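Local coordinates for type 2A phosphatase-associated protein 42 (Saccharomyces cerevisiae, PDB 2V0P) that associates with the catalytic subunits of type 2A phosphatases and SIT4, inhibits SIT4, and takes part in TOR signalling in response to the nitrogen source, at residues A[47-51]-A[72-76]; A[112-116]-A[132-138]. All coordinates share one frame; numbering follows the deposited sequence.

Contact 1. Residues A[47-51]-A[72-76]; sequences TAIFD and FLAVD
One face of the Phe-72 ring is covered by CD1 of Ile-49, while the ring of Phe-50 receives the backbone oxygen of Phe-72 at its edge, near the ring plane, and a methyl of Val-75 obliquely. These residues join helix 29-52 to the start of helix 75-83 in the all-helical, tetratricopeptide repeat-like fold of the N-terminal domain. The evidence for a CH-pi contact is geometric: Ile-49 CD1 stands 3.9 Å from the centroid of the Phe-72 ring and 26° off its normal, displaced toward the rim, where its nearest ring atom is Phe-72 CD1 at 3.5 Å. The second branch of Ile-49 adds to this, with CG2 reaching Phe-72 CD2 at 4.0 Å. CG2 lies anti to the backbone N and CG1 anti to the carbonyl carbon (chi1 -54°), which sends the two branches apart; CD1 then comes to the CD1 side of the ring and CG2 to the CD2 side, and the two side chains cross at about a right angle.

Phe-50 and Val-75 instead slide past each other in opposite directions. The edge approach to the carbonyl is measured by Phe-50 CZ and Phe-72 O, 3.7 Å apart; this is a van der Waals approach, and the hydrogen bond to Phe-72 O comes from the backbone N-H of Val-75, within its own segment. Lys-46 serves both segments, making a cation-pi contact with Phe-50 and a salt bridge to OD1 of Asp-76. Val-4 of helix 4-19 touches both Ile-49 and Phe-72. The Val-75 methyl CG2 meets Phe-50 at two ring atoms, lying 3.4 Å from both CE1 and CZ.

Contact 2. Residues A[112-116]-A[132-138]; sequences INFLT and LGNFKDR
Arg-138 extends CG anti to its own N (chi1 175°), then bends at chi2 and chi3, and the bent chain delivers its guanidinium group to Asn-113. On the opposing helix, the Asn-113 CB points away from 132-138, but its first torsion sets CG beside the backbone N, and the amide end returns toward the arginine. The contact packs helix 93-120 against Leu-132 of helix 126-133 and the residues that lead on to Arg-138, within the tetratricopeptide repeat-like helical domain.

Arg-138 grips one oxygen end-on with two nitrogens: NH1 is 2.7 Å and NH2 3.0 Å from Asn-113 OD1. The N-H...O angle is 147° at NH1 and the NH2 bond is more bent, as expected when two donors converge on one acceptor. OD1 lies near the guanidinium plane and so meets the group at its edge, although the amide plane itself is turned 65° from it.

Ile-112 CG2 and Thr-116 OG1 lie over a face of the same guanidinium, and Ile-112 CG2 also packs on Arg-138 CG at 3.7 Å. The Thr-116 hydroxyl is committed to its own helix: OG1 donates to Ile-112 O, which also accepts the backbone N-H of Thr-116.

Beyond this polar end the contact is apolar. Leu-132 CD1 touches both Leu-115 CB, at 3.9 Å, and Ile-112 CG2, at 4.0 Å. Leu-124 touches both leucines, and Pro-141 touches Ile-112 and Phe-135. The other branch of Ile-112 reaches the Phe-135 ring obliquely, CD1 standing 3.9 Å from CE2.

How the contacts relate
From the N terminus, helix 29-52 supplies 47-51, and after 20 intervening residues, of which one is helical and five are not modelled, contact 1 closes the loop at the start of helix 75-83. Helix 93-120 then carries 112-116, and contact 2 closes a shorter connection of 15 mostly helical residues at 132-138. The two closures run in series, neither nested nor crossed, with centres about 18 Å apart. They nevertheless meet directly, since 72-76 packs on 112-116: Asp-76 CG approaches Asn-113 CB to 3.9 Å, and Ala-74 CA approaches Phe-114 CE1 to 3.8 Å. Helix 199-231 touches Ala-74 and Phe-114 through Phe-211, tying the successive helices together.

Contact 1. Residues A[47-51]-A[72-76]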
# COMPACT_ATOMS: atom_id res chain seq x y z
N THR A 47 3.55 16.82 -30.48
CA THR A 47 4.05 18.08 -31.05
C THR A 47 3.47 18.39 -32.46
O THR A 47 2.97 19.48 -32.73
CB THR A 47 5.61 18.08 -31.03
OG1 THR A 47 6.03 18.06 -29.67
CG2 THR A 47 6.17 19.34 -31.68
N ALA A 48 3.54 17.40 -33.33
CA ALA A 48 2.99 17.46 -34.65
C ALA A 48 1.48 17.82 -34.64
O ALA A 48 1.07 18.78 -35.33
CB ALA A 48 3.26 16.17 -35.40
N ILE A 49 0.68 17.08 -33.89
CA ILE A 49 -0.77 17.30 -33.79
C ILE A 49 -1.14 18.54 -32.98
O ILE A 49 -1.78 19.40 -33.51
CB ILE A 49 -1.53 16.07 -33.24
CG1 ILE A 49 -1.23 14.81 -34.05
CG2 ILE A 49 -3.04 16.33 -33.19
CD1 ILE A 49 -1.47 13.55 -33.24
N PHE A 50 -0.79 18.61 -31.70
CA PHE A 50 -1.13 19.74 -30.85
C PHE A 50 -0.38 21.06 -31.18
O PHE A 50 -1.00 22.10 -31.21
CB PHE A 50 -0.90 19.41 -29.37
CG PHE A 50 -1.75 18.29 -28.82
CD1 PHE A 50 -1.78 17.07 -29.44
CD2 PHE A 50 -2.43 18.45 -27.63
CE1 PHE A 50 -2.54 16.01 -28.92
CE2 PHE A 50 -3.17 17.41 -27.09
CZ PHE A 50 -3.24 16.20 -27.74
N ASP A 51 0.94 21.03 -31.39
CA ASP A 51 1.70 22.28 -31.62
C ASP A 51 1.68 22.79 -33.07
O ASP A 51 1.41 23.98 -33.33
CB ASP A 51 3.16 22.13 -31.16
CG ASP A 51 3.32 22.12 -29.65
OD1 ASP A 51 2.31 21.96 -28.93
OD2 ASP A 51 4.47 22.27 -29.18
N PHE A 72 -6.94 11.40 -31.21
CA PHE A 72 -5.78 12.12 -30.76
C PHE A 72 -5.94 12.73 -29.38
O PHE A 72 -4.98 13.11 -28.80
CB PHE A 72 -5.46 13.26 -31.72
CG PHE A 72 -5.20 12.81 -33.15
CD1 PHE A 72 -4.46 11.68 -33.41
CD2 PHE A 72 -5.75 13.50 -34.21
CE1 PHE A 72 -4.25 11.25 -34.72
CE2 PHE A 72 -5.52 13.11 -35.53
CZ PHE A 72 -4.78 11.98 -35.78
N LEU A 73 -7.14 12.97 -28.94
CA LEU A 73 -7.36 13.50 -27.62
C LEU A 73 -6.76 12.44 -26.63
O LEU A 73 -6.48 12.74 -25.47
CB LEU A 73 -8.87 13.64 -27.38
CG LEU A 73 -9.61 14.82 -28.06
CD1 LEU A 73 -11.12 14.78 -27.82
CD2 LEU A 73 -9.05 16.17 -27.62
N ALA A 74 -6.61 11.22 -27.08
CA ALA A 74 -5.94 10.16 -26.20
C ALA A 74 -4.39 10.06 -26.19
O ALA A 74 -3.81 9.16 -25.52
CB ALA A 74 -6.50 8.88 -26.44
N VAL A 75 -3.71 10.95 -26.88
CA VAL A 75 -2.26 10.91 -26.91
C VAL A 75 -1.68 10.96 -25.45
O VAL A 75 -0.90 10.19 -25.13
CB VAL A 75 -1.59 11.97 -27.77
CG1 VAL A 75 -2.16 12.00 -29.20
CG2 VAL A 75 -1.60 13.30 -27.17
N ASP A 76 -2.15 11.86 -24.60
CA ASP A 76 -1.66 11.87 -23.24
C ASP A 76 -2.01 10.60 -22.45
O ASP A 76 -1.22 10.22 -21.55
CB ASP A 76 -2.14 13.08 -22.52
CG ASP A 76 -1.61 14.35 -23.12
OD1 ASP A 76 -0.39 14.42 -23.31
OD2 ASP A 76 -2.44 15.25 -23.39

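Contact 2. Residues A[112-116]-A[132-138]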
# COMPACT_ATOMS: atom_id res chain seq x y z
N ILE A 112 -3.06 13.18 -16.03
CA ILE A 112 -3.79 14.37 -15.64
C ILE A 112 -4.01 15.40 -16.80
O ILE A 112 -5.09 15.97 -16.96
CB ILE A 112 -3.21 14.98 -14.33
CG1 ILE A 112 -3.36 13.92 -13.19
CG2 ILE A 112 -3.91 16.26 -13.97
CD1 ILE A 112 -2.86 14.38 -11.85
N ASN A 113 -2.98 15.58 -17.60
CA ASN A 113 -3.07 16.26 -18.90
C ASN A 113 -4.26 15.74 -19.73
O ASN A 113 -5.06 16.51 -20.13
CB ASN A 113 -1.74 16.08 -19.66
CG ASN A 113 -0.63 16.89 -19.07
OD1 ASN A 113 -0.87 17.70 -18.22
ND2 ASN A 113 0.60 16.70 -19.57
N PHE A 114 -4.37 14.42 -19.89
CA PHE A 114 -5.43 13.78 -20.61
C PHE A 114 -6.83 14.17 -20.05
O PHE A 114 -7.62 14.58 -20.78
CB PHE A 114 -5.22 12.28 -20.63
CG PHE A 114 -6.37 11.49 -21.20
CD1 PHE A 114 -6.82 11.69 -22.53
CD2 PHE A 114 -6.98 10.50 -20.44
CE1 PHE A 114 -7.87 10.96 -23.05
CE2 PHE A 114 -8.06 9.71 -21.00
CZ PHE A 114 -8.51 9.98 -22.32
N LEU A 115 -7.06 14.07 -18.74
CA LEU A 115 -8.34 14.40 -18.13
C LEU A 115 -8.62 15.87 -18.24
O LEU A 115 -9.74 16.29 -18.48
CB LEU A 115 -8.40 13.93 -16.63
CG LEU A 115 -8.14 12.45 -16.39
CD1 LEU A 115 -8.16 12.12 -14.86
CD2 LEU A 115 -9.03 11.47 -17.12
N THR A 116 -7.60 16.68 -18.05
CA THR A 116 -7.78 18.05 -18.12
C THR A 116 -8.25 18.44 -19.58
O THR A 116 -9.14 19.27 -19.75
CB THR A 116 -6.53 18.71 -17.78
OG1 THR A 116 -6.28 18.50 -16.38
CG2 THR A 116 -6.59 20.20 -18.08
N LEU A 132 -10.74 14.54 -10.43
CA LEU A 132 -9.83 15.54 -11.01
C LEU A 132 -9.85 16.85 -10.24
O LEU A 132 -8.81 17.45 -9.98
CB LEU A 132 -10.17 15.81 -12.49
CG LEU A 132 -9.20 16.75 -13.22
CD1 LEU A 132 -7.83 16.09 -13.39
CD2 LEU A 132 -9.76 17.21 -14.57
N GLY A 133 -11.05 17.31 -9.90
CA GLY A 133 -11.22 18.53 -9.16
C GLY A 133 -10.69 18.48 -7.74
O GLY A 133 -10.32 19.50 -7.20
N ASN A 134 -10.64 17.30 -7.14
CA ASN A 134 -10.20 17.19 -5.76
C ASN A 134 -8.70 17.44 -5.53
O ASN A 134 -8.25 17.55 -4.38
CB ASN A 134 -10.64 15.84 -5.16
CG ASN A 134 -12.15 15.73 -4.97
OD1 ASN A 134 -12.85 16.73 -4.76
ND2 ASN A 134 -12.65 14.52 -5.02
N PHE A 135 -7.92 17.54 -6.61
CA PHE A 135 -6.50 17.82 -6.50
C PHE A 135 -6.33 19.29 -6.20
O PHE A 135 -6.68 20.13 -7.03
CB PHE A 135 -5.74 17.45 -7.76
CG PHE A 135 -5.94 16.03 -8.20
CD1 PHE A 135 -5.99 15.00 -7.29
CD2 PHE A 135 -6.05 15.72 -9.55
CE1 PHE A 135 -6.17 13.69 -7.70
CE2 PHE A 135 -6.22 14.41 -9.97
CZ PHE A 135 -6.28 13.40 -9.04
N LYS A 136 -5.83 19.61 -5.01
CA LYS A 136 -5.56 21.00 -4.65
C LYS A 136 -4.43 21.52 -5.54
O LYS A 136 -4.48 22.65 -6.00
CB LYS A 136 -5.24 21.15 -3.16
CG LYS A 136 -6.48 20.97 -2.26
CD LYS A 136 -6.25 21.29 -0.77
CE LYS A 136 -5.48 20.18 -0.01
NZ LYS A 136 -5.90 18.78 -0.38
N ASP A 137 -3.44 20.67 -5.79
CA ASP A 137 -2.33 20.95 -6.68
C ASP A 137 -2.31 19.93 -7.81
O ASP A 137 -1.86 18.78 -7.64
CB ASP A 137 -0.99 20.93 -5.93
CG ASP A 137 0.19 21.44 -6.78
OD1 ASP A 137 0.05 21.56 -8.03
OD2 ASP A 137 1.26 21.72 -6.19
N ARG A 138 -2.81 20.36 -8.96
CA ARG A 138 -2.88 19.51 -10.14
C ARG A 138 -1.55 18.82 -10.42
O ARG A 138 -1.54 17.71 -10.88
CB ARG A 138 -3.37 20.35 -11.34
CG ARG A 138 -3.39 19.66 -12.67
CD ARG A 138 -2.28 20.19 -13.54
NE ARG A 138 -2.70 20.31 -14.93
CZ ARG A 138 -2.30 19.51 -15.91
NH1 ARG A 138 -1.45 18.50 -15.66
NH2 ARG A 138 -2.75 19.71 -17.14